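PDB 5KKU: polyketide synthase type I from Bacillus amyloliquefaciens, which probably dehydrates acyl chains on the difficidin assembly line, this piece being an N-terminal dehydratase domain with a double-hotdog fold. Local coordinates for residues 6-11 against 79-84; 42-47 against 189-194; 54-59 against 226-231; 85-90 against 112-117. One frame throughout, in Å; residues are numbered along the deposited sequence.

Interaction 1 of 4, residues 6-11 against 79-84; sequences DQVKTF and TFTPAR
Phe80 CD1 sits at the edge of the Phe11 ring, close to that ring's plane and 3.6 Å from Phe11 CD2. The two planes stand at 84°, but the centroids are 5.7 Å apart and the pair is oblique, neither a stack nor edge-to-face. The edge of the Phe80 ring also receives the carbonyl oxygen of Lys9. Beyond these two segments Phe80 meets the ring of Tyr49, and Phe11 rests on Leu45, both from helix 37-49, while Val89 touches Phe80 from the next strand. On the other face of the sheet Thr10 and Thr79 form a non-hydrogen-bonded pair whose hydroxyls are joined directly, OG1 of Thr10 to OG1 of Thr79 at 2.8 Å. In both threonines OG1 lies anti to the carbonyl carbon (chi1 -62° and -65°), which turns the two hydroxyls to each other across the strands. The neighbouring Lys9 and Phe80 are the hydrogen-bonded pair: Lys9 N reaches Phe80 O at 3.1 Å in the carbonyl plane, and Phe80 N returns a straighter bond to Lys9 O, also 3.1 Å. The model around Gln7 and Pro82 is overlapped and doubtful, so the pairing is secure from Lys9 onward. This is an antiparallel edge pairing in the N-terminal hotdog fold, with phenylalanines facing the central helix and threonines on the outer face.

Interaction 2 of 4, residues 42-47 against 189-194; sequences LYRLAA and KFKAHP
Lys191 lays its aliphatic chain against helix 37-49 at Tyr43 and Arg44. Its CB meets Tyr43 CB at 3.8 Å, and its CG lies 3.7 Å from the backbone N of Arg44 and 3.8 Å from Arg44 CG. Bends at chi2 (-66°) and chi4 carry the chain along the helix, bringing NZ to 4.0 Å from the methyl CB of Ala47. The ammonium group is held there by a salt bridge to Glu52, just beyond the helix. The Arg44 chain crosses that of Lys191 obliquely and bends at chi3, and NH1 lies 4.4 Å from Phe190 CD1, at the edge of that ring. That guanidinium is directed by Asp40, which forms a salt bridge with NH1. Asp40 also accepts a hydrogen bond from the backbone N of Ala192 and a weak one from that of Lys191, so one carboxylate positions both the arginine and the loop. Phe190 is covered on one face by Pro194 CD, 3.5 Å above its centre, and its CD2 lies over the His193 ring. His193, its ND1 accepting from Ala195 N and its NE2 hydrogen-bonded to Ala183 O, is the N-cap of helix 194-200, which carries Asp198, the probable proton donor. No hydrogen bond passes between 42-47 and 189-194. The contact joins the helix of the N-terminal hotdog to the loop leading into helix 194-200 of the C-terminal one, while Tyr43 extends past it to hydrogen-bond through OH with Ile55 O and Met229 N, where strands 55-62 and 219-229 meet.

Interaction 3 of 4, residues 54-59 against 226-231; sequences PIELRQ and RFCMYQ
The seam between the two hotdog folds runs through this strand pair, and a salt-bridge network of Glu56, Arg58 and Arg226 spans it. Glu56 divides its carboxylate: OE1 takes Arg226 NH1 at 2.7 Å across the strands, a salt bridge whose hydrogen bond is weak, bent to 120° at the hydrogen, while OE2 is gripped side-on by Arg58 NE and NH2 of its own strand. Both Arg58 nitrogens reach that single oxygen, NH2 at 2.8 Å, with OE2 in the guanidinium plane. The Arg226 guanidinium also presents its edge to Glu56 OE1, but the carboxylate and guanidinium planes are 53° apart. Glu56 CG stands between the backbone N and carbonyl carbon (chi1 69°) and the chain then runs extended, which brings OE2 to 3.6 Å from Arg226 CD. In this double hotdog the antiparallel strands 55-62 and 219-229 join the sheets of the two halves. Their backbones meet at Leu57 and Phe227, a hydrogen-bonded pair with both bonds 2.9 Å, Leu57 N to Phe227 O and Phe227 N to Leu57 O. These two side chains lie on the face covered by helix 37-49, opposite the charged residues. Arg226 has further acidic partners in Glu275 and Glu277 of strand 272-283. Cys228 SG, 3.7 Å from Glu56 CB, lies over one face of the Tyr230 ring, toward its rim, and Arg58 makes a cation-pi contact with Tyr115.

Interaction 4 of 4, residues 85-90 against 112-117; sequences DSWKVE and CQLYLQ
Strands 86-90 and 112-116 run antiparallel, with short-segment axes 4.6 Å apart at closest approach and 147° between their directions. Four backbone bonds join them in two hydrogen-bonded pairs. Trp87 and Leu114 form one, Leu114 N to Trp87 O at 2.8 Å being nearly straight; Val89 and Cys112 form the other, with Val89 N to Cys112 O at 3.1 Å. Between them Lys88 and Gln113 make a non-hydrogen-bonded pair on the opposite face, where the Gln113 chain bends at chi2 and puts NE2 3.7 Å from Lys88 CG. On that same face Ser86 CB stands over the centre of the Tyr115 ring, 3.8 Å from the centroid and 11° off the normal, a CH-pi contact. The other face is apolar. The six-membered ring of Trp87 meets the two leucines at a slant: CE3 is 4.1 Å from Leu114 CD2 and CZ3 is 4.0 Å from Leu116 CG, which lies at the ring edge. With CG anti to the carbonyl carbon (chi1 -70°), the indole reaches past Leu114 to Leu116. Val89 CG2 touches Leu114 CB, and its CB faces Cys112 SG. The pair lies inside the N-terminal hotdog sheet: strand 73-83 flanks 86-97 through Thr81 and Thr79, strand 55-62 flanks 107-116, and Leu42 of helix 37-49 packs on Val89 and Cys112.

From the N terminus, interaction 1 closes the first loop, bringing strand 9-15 back beside strand 73-83 with helix 37-49 and strand 55-62 within it. Interactions 2 and 3 start inside that loop and end far beyond it, so each crosses interaction 1; they also cross each other, their segments alternating. Both tie the N-terminal hotdog to the C-terminal one, interaction 2 through the helix and a loop, interaction 3 through paired strands. Interaction 4 is in series after interaction 1 and nested inside both longer loops. It continues the sheet from strand 73-83 toward strand 55-62, linking the edge pairing of interaction 1 to the seam of interaction 3.

Interaction 1 of 4, residues 6-11 against 79-84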
# COMPACT_ATOMS: atom_id res chain seq x y z
N ASP A 6 20.60 -16.63 10.67
CA ASP A 6 19.17 -16.63 10.60
C ASP A 6 18.37 -17.10 11.83
O ASP A 6 18.44 -18.18 12.39
CB ASP A 6 18.66 -17.24 9.31
CG ASP A 6 18.92 -16.38 8.14
OD1 ASP A 6 19.23 -15.21 8.29
OD2 ASP A 6 18.83 -16.87 7.03
N GLN A 7 17.52 -16.17 12.26
CA GLN A 7 16.66 -16.39 13.42
C GLN A 7 15.90 -15.12 13.79
O GLN A 7 14.83 -14.85 13.25
CB GLN A 7 17.49 -16.88 14.61
CG GLN A 7 18.18 -18.22 14.38
CD GLN A 7 17.23 -19.39 14.48
OE1 GLN A 7 16.51 -19.54 15.47
NE2 GLN A 7 17.22 -20.24 13.46
N VAL A 8 16.46 -14.36 14.72
CA VAL A 8 15.84 -13.12 15.17
C VAL A 8 16.75 -11.92 14.93
O VAL A 8 17.95 -11.97 15.20
CB VAL A 8 15.47 -13.18 16.67
CG1 VAL A 8 14.67 -11.95 17.07
CG2 VAL A 8 14.70 -14.45 16.97
N LYS A 9 16.17 -10.84 14.41
CA LYS A 9 16.93 -9.62 14.13
C LYS A 9 16.01 -8.42 14.00
O LYS A 9 15.27 -8.28 13.03
CB LYS A 9 17.75 -9.79 12.85
CG LYS A 9 18.72 -8.65 12.58
CD LYS A 9 20.16 -9.15 12.54
CE LYS A 9 21.14 -8.00 12.62
NZ LYS A 9 21.84 -7.78 11.32
N THR A 10 16.05 -7.54 15.00
CA THR A 10 15.22 -6.34 15.01
C THR A 10 15.93 -5.17 14.33
O THR A 10 17.04 -4.80 14.72
CB THR A 10 14.83 -5.93 16.44
OG1 THR A 10 14.06 -6.97 17.04
CG2 THR A 10 14.02 -4.65 16.42
N PHE A 11 15.29 -4.60 13.31
CA PHE A 11 15.86 -3.48 12.58
C PHE A 11 15.14 -2.18 12.91
O PHE A 11 13.92 -2.17 13.09
CB PHE A 11 15.82 -3.75 11.08
CG PHE A 11 16.72 -4.87 10.63
CD1 PHE A 11 18.07 -4.66 10.44
CD2 PHE A 11 16.20 -6.14 10.41
CE1 PHE A 11 18.89 -5.69 10.03
CE2 PHE A 11 17.02 -7.17 10.00
CZ PHE A 11 18.37 -6.95 9.81
N THR A 79 11.05 -6.62 13.18
CA THR A 79 11.66 -7.80 13.76
C THR A 79 11.47 -9.04 12.92
O THR A 79 10.38 -9.48 12.72
CB THR A 79 11.10 -8.06 15.17
OG1 THR A 79 11.47 -7.00 16.01
CG2 THR A 79 11.62 -9.34 15.75
N PHE A 80 12.55 -9.59 12.43
CA PHE A 80 12.50 -10.85 11.70
C PHE A 80 12.65 -12.03 12.65
O PHE A 80 13.60 -12.12 13.37
CB PHE A 80 13.58 -10.89 10.66
CG PHE A 80 13.36 -9.94 9.52
CD1 PHE A 80 13.65 -8.60 9.64
CD2 PHE A 80 12.88 -10.39 8.33
CE1 PHE A 80 13.42 -7.73 8.61
CE2 PHE A 80 12.67 -9.52 7.30
CZ PHE A 80 12.94 -8.20 7.44
N THR A 81 11.71 -12.95 12.67
CA THR A 81 11.79 -14.09 13.53
C THR A 81 11.72 -15.33 12.68
O THR A 81 10.81 -15.49 11.94
CB THR A 81 10.61 -14.10 14.49
OG1 THR A 81 10.73 -13.02 15.42
CG2 THR A 81 10.49 -15.41 15.25
N PRO A 82 12.67 -16.23 12.84
CA PRO A 82 12.67 -17.48 12.11
C PRO A 82 11.45 -18.34 12.36
O PRO A 82 10.90 -18.41 13.42
CB PRO A 82 13.89 -18.17 12.67
CG PRO A 82 14.82 -17.10 12.93
CD PRO A 82 13.97 -16.01 13.48
N ALA A 83 11.05 -19.02 11.31
CA ALA A 83 9.90 -19.86 11.35
C ALA A 83 9.93 -20.96 10.33
O ALA A 83 10.93 -21.25 9.76
CB ALA A 83 8.64 -19.03 11.20
N ARG A 84 8.77 -21.56 10.13
CA ARG A 84 8.58 -22.68 9.25
C ARG A 84 8.80 -22.44 7.72
O ARG A 84 7.92 -22.05 7.01
CB ARG A 84 7.26 -23.33 9.65
CG ARG A 84 6.54 -24.14 8.64
CD ARG A 84 6.17 -25.48 9.18
NE ARG A 84 7.06 -26.32 8.47
CZ ARG A 84 6.73 -27.01 7.41
NH1 ARG A 84 5.49 -27.02 6.96
NH2 ARG A 84 7.64 -27.71 6.79

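Interaction 2 of 4, residues 42-47 against 189-194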
# COMPACT_ATOMS: atom_id res chain seq x y z
N LEU A 42 9.88 -3.55 4.24
CA LEU A 42 10.25 -4.94 4.37
C LEU A 42 11.18 -5.39 3.26
O LEU A 42 12.11 -6.06 3.50
CB LEU A 42 9.05 -5.84 4.45
CG LEU A 42 8.62 -6.18 5.85
CD1 LEU A 42 7.96 -5.01 6.51
CD2 LEU A 42 7.73 -7.37 5.85
N TYR A 43 10.88 -4.97 2.06
CA TYR A 43 11.70 -5.29 0.93
C TYR A 43 13.08 -4.63 1.00
O TYR A 43 14.01 -5.23 0.61
CB TYR A 43 11.00 -4.92 -0.38
CG TYR A 43 10.17 -6.03 -0.96
CD1 TYR A 43 10.74 -7.02 -1.70
CD2 TYR A 43 8.82 -6.10 -0.73
CE1 TYR A 43 9.98 -8.03 -2.21
CE2 TYR A 43 8.06 -7.09 -1.25
CZ TYR A 43 8.66 -8.03 -2.01
OH TYR A 43 7.93 -9.02 -2.49
N ARG A 44 13.18 -3.41 1.51
CA ARG A 44 14.45 -2.78 1.65
C ARG A 44 15.29 -3.48 2.70
O ARG A 44 16.45 -3.67 2.50
CB ARG A 44 14.36 -1.31 2.02
CG ARG A 44 13.64 -0.42 1.06
CD ARG A 44 13.74 1.04 1.47
NE ARG A 44 13.78 1.23 2.91
CZ ARG A 44 12.78 1.68 3.60
NH1 ARG A 44 11.68 1.97 2.99
NH2 ARG A 44 12.85 1.83 4.88
N LEU A 45 14.69 -3.83 3.82
CA LEU A 45 15.34 -4.48 4.94
C LEU A 45 15.69 -5.92 4.67
O LEU A 45 16.71 -6.36 5.07
CB LEU A 45 14.51 -4.40 6.20
CG LEU A 45 14.39 -3.04 6.85
CD1 LEU A 45 13.60 -3.11 8.11
CD2 LEU A 45 15.73 -2.43 7.14
N ALA A 46 14.81 -6.66 4.03
CA ALA A 46 15.08 -8.03 3.71
C ALA A 46 16.41 -8.10 2.99
O ALA A 46 17.21 -8.90 3.28
CB ALA A 46 14.00 -8.60 2.83
N ALA A 47 16.55 -7.27 1.98
CA ALA A 47 17.69 -7.28 1.11
C ALA A 47 18.95 -7.28 1.94
O ALA A 47 19.98 -7.60 1.46
CB ALA A 47 17.66 -6.08 0.17
N LYS A 189 14.92 5.00 -5.21
CA LYS A 189 15.57 4.83 -3.93
C LYS A 189 14.79 3.84 -3.12
O LYS A 189 15.27 3.26 -2.21
CB LYS A 189 15.74 6.15 -3.21
CG LYS A 189 16.79 7.02 -3.84
CD LYS A 189 18.16 6.54 -3.46
CE LYS A 189 19.26 7.22 -4.23
NZ LYS A 189 18.91 8.59 -4.63
N PHE A 190 13.55 3.63 -3.54
CA PHE A 190 12.66 2.67 -2.96
C PHE A 190 12.80 1.32 -3.64
O PHE A 190 13.30 1.23 -4.74
CB PHE A 190 11.22 3.16 -3.05
CG PHE A 190 10.90 4.30 -2.13
CD1 PHE A 190 10.80 4.12 -0.79
CD2 PHE A 190 10.70 5.57 -2.63
CE1 PHE A 190 10.50 5.16 0.05
CE2 PHE A 190 10.41 6.61 -1.80
CZ PHE A 190 10.32 6.41 -0.45
N LYS A 191 12.43 0.25 -2.99
CA LYS A 191 12.24 -1.03 -3.62
C LYS A 191 10.88 -1.08 -4.30
O LYS A 191 10.74 -1.64 -5.36
CB LYS A 191 12.27 -2.13 -2.60
CG LYS A 191 13.63 -2.52 -2.08
CD LYS A 191 14.48 -3.14 -3.15
CE LYS A 191 15.93 -3.10 -2.76
NZ LYS A 191 16.70 -4.26 -3.23
N ALA A 192 9.88 -0.47 -3.69
CA ALA A 192 8.56 -0.35 -4.26
C ALA A 192 8.13 0.99 -3.68
O ALA A 192 8.14 1.19 -2.52
CB ALA A 192 7.71 -1.55 -3.97
N HIS A 193 7.80 1.93 -4.54
CA HIS A 193 7.51 3.28 -4.18
C HIS A 193 6.16 3.24 -3.50
O HIS A 193 5.20 2.79 -4.06
CB HIS A 193 7.46 4.18 -5.42
CG HIS A 193 7.69 5.64 -5.18
ND1 HIS A 193 6.84 6.43 -4.46
CD2 HIS A 193 8.65 6.47 -5.64
CE1 HIS A 193 7.28 7.66 -4.46
NE2 HIS A 193 8.38 7.71 -5.15
N PRO A 194 6.11 3.79 -2.31
CA PRO A 194 4.90 3.84 -1.53
C PRO A 194 3.78 4.57 -2.22
O PRO A 194 2.67 4.17 -2.09
CB PRO A 194 5.34 4.56 -0.29
CG PRO A 194 6.71 4.14 -0.11
CD PRO A 194 7.27 4.06 -1.48

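Interaction 3 of 4, residues 54-59 against 226-231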
# COMPACT_ATOMS: atom_id res chain seq x y z
N PRO A 54 15.38 -12.89 -3.92
CA PRO A 54 14.04 -12.30 -4.04
C PRO A 54 13.04 -12.89 -3.07
O PRO A 54 13.08 -14.05 -2.92
CB PRO A 54 13.66 -12.60 -5.49
CG PRO A 54 14.30 -13.86 -5.77
CD PRO A 54 15.64 -13.60 -5.26
N ILE A 55 12.20 -12.08 -2.44
CA ILE A 55 11.23 -12.61 -1.48
C ILE A 55 9.85 -11.99 -1.64
O ILE A 55 9.70 -10.92 -2.23
CB ILE A 55 11.71 -12.40 -0.03
CG1 ILE A 55 11.75 -10.92 0.32
CG2 ILE A 55 13.08 -13.04 0.17
CD1 ILE A 55 10.39 -10.33 0.63
N GLU A 56 8.85 -12.67 -1.10
CA GLU A 56 7.47 -12.20 -1.16
C GLU A 56 6.87 -12.15 0.23
O GLU A 56 7.51 -12.52 1.22
CB GLU A 56 6.64 -13.11 -2.07
CG GLU A 56 6.41 -14.50 -1.51
CD GLU A 56 5.84 -15.46 -2.54
OE1 GLU A 56 6.09 -15.25 -3.75
OE2 GLU A 56 5.14 -16.41 -2.15
N LEU A 57 5.62 -11.70 0.31
CA LEU A 57 4.93 -11.61 1.56
C LEU A 57 3.58 -12.27 1.55
O LEU A 57 2.89 -12.23 0.59
CB LEU A 57 4.83 -10.16 2.00
CG LEU A 57 6.05 -9.30 1.88
CD1 LEU A 57 5.72 -7.85 1.99
CD2 LEU A 57 7.11 -9.66 2.88
N ARG A 58 3.20 -12.88 2.64
CA ARG A 58 1.93 -13.52 2.75
C ARG A 58 1.24 -13.22 4.07
O ARG A 58 1.87 -12.89 5.01
CB ARG A 58 2.06 -15.02 2.57
CG ARG A 58 2.88 -15.42 1.38
CD ARG A 58 2.79 -16.90 1.18
NE ARG A 58 3.65 -17.37 0.13
CZ ARG A 58 4.10 -18.60 0.04
NH1 ARG A 58 3.77 -19.48 0.95
NH2 ARG A 58 4.89 -18.95 -0.95
N GLN A 59 -0.05 -13.40 4.14
CA GLN A 59 -0.84 -13.17 5.33
C GLN A 59 -0.50 -11.88 6.02
O GLN A 59 -0.33 -11.82 7.18
CB GLN A 59 -0.74 -14.34 6.29
CG GLN A 59 -0.98 -15.69 5.68
CD GLN A 59 -2.29 -15.81 4.96
OE1 GLN A 59 -3.33 -15.66 5.54
NE2 GLN A 59 -2.24 -16.08 3.68
N ARG A 226 -1.30 -12.41 -0.35
CA ARG A 226 0.01 -12.44 -0.92
C ARG A 226 0.35 -11.20 -1.70
O ARG A 226 -0.46 -10.71 -2.44
CB ARG A 226 0.23 -13.68 -1.78
CG ARG A 226 1.61 -13.73 -2.40
CD ARG A 226 1.95 -15.02 -3.10
NE ARG A 226 1.66 -14.89 -4.51
CZ ARG A 226 2.56 -14.70 -5.44
NH1 ARG A 226 3.83 -14.68 -5.13
NH2 ARG A 226 2.18 -14.57 -6.66
N PHE A 227 1.55 -10.69 -1.52
CA PHE A 227 2.10 -9.65 -2.34
C PHE A 227 3.51 -10.01 -2.75
O PHE A 227 4.27 -10.47 -1.97
CB PHE A 227 2.10 -8.30 -1.63
CG PHE A 227 2.40 -7.16 -2.52
CD1 PHE A 227 3.68 -6.79 -2.74
CD2 PHE A 227 1.39 -6.44 -3.14
CE1 PHE A 227 3.97 -5.75 -3.58
CE2 PHE A 227 1.69 -5.38 -3.97
CZ PHE A 227 2.98 -5.05 -4.19
N CYS A 228 3.85 -9.82 -4.00
CA CYS A 228 5.12 -10.24 -4.49
C CYS A 228 5.66 -9.29 -5.54
O CYS A 228 5.01 -9.06 -6.51
CB CYS A 228 4.99 -11.65 -5.04
SG CYS A 228 6.46 -12.40 -5.68
N MET A 229 6.74 -8.64 -5.51
CA MET A 229 7.52 -7.78 -6.41
C MET A 229 8.35 -8.61 -7.38
O MET A 229 9.15 -9.44 -6.96
CB MET A 229 8.45 -6.85 -5.62
CG MET A 229 7.73 -5.81 -4.77
SD MET A 229 6.69 -4.71 -5.74
CE MET A 229 7.91 -3.81 -6.69
N TYR A 230 8.14 -8.54 -8.65
CA TYR A 230 9.01 -9.35 -9.44
C TYR A 230 10.08 -8.49 -10.08
O TYR A 230 11.16 -8.93 -10.33
CB TYR A 230 8.26 -10.15 -10.45
CG TYR A 230 7.37 -11.16 -9.88
CD1 TYR A 230 7.81 -12.42 -9.56
CD2 TYR A 230 6.06 -10.87 -9.68
CE1 TYR A 230 6.96 -13.36 -9.06
CE2 TYR A 230 5.21 -11.81 -9.19
CZ TYR A 230 5.66 -13.03 -8.89
OH TYR A 230 4.77 -13.88 -8.39
N GLN A 231 9.77 -7.23 -10.27
CA GLN A 231 10.65 -6.30 -10.92
C GLN A 231 10.46 -4.92 -10.33
O GLN A 231 9.43 -4.63 -9.77
CB GLN A 231 10.34 -6.27 -12.40
CG GLN A 231 11.52 -6.46 -13.31
CD GLN A 231 11.98 -7.88 -13.46
OE1 GLN A 231 11.21 -8.80 -13.28
NE2 GLN A 231 13.23 -8.06 -13.79

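Interaction 4 of 4, residues 85-90 against 112-117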
# COMPACT_ATOMS: atom_id res chain seq x y z
N ASP A 85 10.02 -22.68 7.25
CA ASP A 85 10.36 -22.47 5.87
C ASP A 85 10.00 -21.04 5.50
O ASP A 85 9.47 -20.77 4.46
CB ASP A 85 9.58 -23.42 4.96
CG ASP A 85 9.96 -24.87 5.14
OD1 ASP A 85 11.14 -25.23 5.05
OD2 ASP A 85 9.07 -25.68 5.32
N SER A 86 10.31 -20.12 6.38
CA SER A 86 9.87 -18.73 6.24
C SER A 86 10.41 -17.87 7.35
O SER A 86 11.16 -18.33 8.14
CB SER A 86 8.36 -18.68 6.26
OG SER A 86 7.85 -19.03 7.50
N TRP A 87 9.97 -16.63 7.40
CA TRP A 87 10.22 -15.78 8.54
C TRP A 87 9.00 -15.01 8.95
O TRP A 87 8.33 -14.48 8.13
CB TRP A 87 11.34 -14.81 8.23
CG TRP A 87 12.58 -15.48 8.14
CD1 TRP A 87 13.42 -15.72 9.13
CD2 TRP A 87 13.15 -16.04 6.98
NE1 TRP A 87 14.48 -16.38 8.69
CE2 TRP A 87 14.33 -16.62 7.35
CE3 TRP A 87 12.73 -16.15 5.68
CZ2 TRP A 87 15.14 -17.26 6.47
CZ3 TRP A 87 13.51 -16.77 4.81
CH2 TRP A 87 14.72 -17.33 5.19
N LYS A 88 8.74 -14.89 10.23
CA LYS A 88 7.71 -14.00 10.65
C LYS A 88 8.26 -12.61 10.80
O LYS A 88 9.32 -12.41 11.28
CB LYS A 88 7.05 -14.47 11.91
CG LYS A 88 5.87 -13.65 12.35
CD LYS A 88 5.59 -13.94 13.80
CE LYS A 88 4.55 -13.04 14.43
NZ LYS A 88 3.20 -13.30 13.88
N VAL A 89 7.50 -11.64 10.35
CA VAL A 89 7.89 -10.27 10.47
C VAL A 89 6.85 -9.43 11.19
O VAL A 89 5.70 -9.47 10.90
CB VAL A 89 8.21 -9.65 9.12
CG1 VAL A 89 8.56 -8.20 9.27
CG2 VAL A 89 9.34 -10.39 8.47
N GLU A 90 7.30 -8.63 12.13
CA GLU A 90 6.40 -7.72 12.79
C GLU A 90 6.98 -6.34 12.90
O GLU A 90 8.14 -6.20 13.20
CB GLU A 90 6.05 -8.24 14.16
CG GLU A 90 5.15 -9.43 14.13
CD GLU A 90 4.93 -10.01 15.49
OE1 GLU A 90 3.79 -10.05 15.95
OE2 GLU A 90 5.93 -10.41 16.10
N CYS A 112 3.38 -10.08 8.98
CA CYS A 112 3.25 -10.91 7.81
C CYS A 112 4.19 -12.10 7.87
O CYS A 112 4.95 -12.21 8.77
CB CYS A 112 3.49 -10.12 6.54
SG CYS A 112 5.14 -9.50 6.31
N GLN A 113 4.19 -12.94 6.86
CA GLN A 113 5.12 -14.04 6.76
C GLN A 113 5.95 -13.89 5.52
O GLN A 113 5.45 -13.79 4.45
CB GLN A 113 4.40 -15.34 6.71
CG GLN A 113 3.56 -15.61 7.89
CD GLN A 113 4.36 -16.15 9.05
OE1 GLN A 113 5.41 -16.76 8.90
NE2 GLN A 113 3.86 -15.91 10.22
N LEU A 114 7.24 -13.85 5.68
CA LEU A 114 8.13 -13.64 4.56
C LEU A 114 8.73 -14.92 4.00
O LEU A 114 9.40 -15.62 4.66
CB LEU A 114 9.20 -12.67 4.96
CG LEU A 114 10.12 -12.09 3.92
CD1 LEU A 114 10.59 -10.80 4.49
CD2 LEU A 114 11.30 -12.96 3.54
N TYR A 115 8.47 -15.22 2.74
CA TYR A 115 9.01 -16.40 2.10
C TYR A 115 10.01 -16.07 1.02
O TYR A 115 10.00 -15.03 0.48
CB TYR A 115 7.92 -17.18 1.43
CG TYR A 115 6.96 -17.81 2.34
CD1 TYR A 115 6.06 -17.05 3.02
CD2 TYR A 115 6.95 -19.15 2.53
CE1 TYR A 115 5.18 -17.62 3.87
CE2 TYR A 115 6.07 -19.74 3.38
CZ TYR A 115 5.18 -18.96 4.04
OH TYR A 115 4.31 -19.51 4.89
N LEU A 116 10.83 -17.03 0.70
CA LEU A 116 11.72 -16.80 -0.38
C LEU A 116 10.90 -17.00 -1.66
O LEU A 116 10.10 -17.86 -1.74
CB LEU A 116 12.89 -17.75 -0.30
CG LEU A 116 13.81 -17.46 0.88
CD1 LEU A 116 14.41 -18.74 1.42
CD2 LEU A 116 14.93 -16.52 0.54
N GLN A 117 11.12 -16.16 -2.64
CA GLN A 117 10.42 -16.27 -3.90
C GLN A 117 11.28 -17.12 -4.81
O GLN A 117 12.47 -16.96 -4.89
CB GLN A 117 10.14 -14.90 -4.44
CG GLN A 117 9.59 -14.85 -5.82
CD GLN A 117 10.07 -13.61 -6.54
OE1 GLN A 117 10.21 -12.51 -5.96
NE2 GLN A 117 10.38 -13.79 -7.82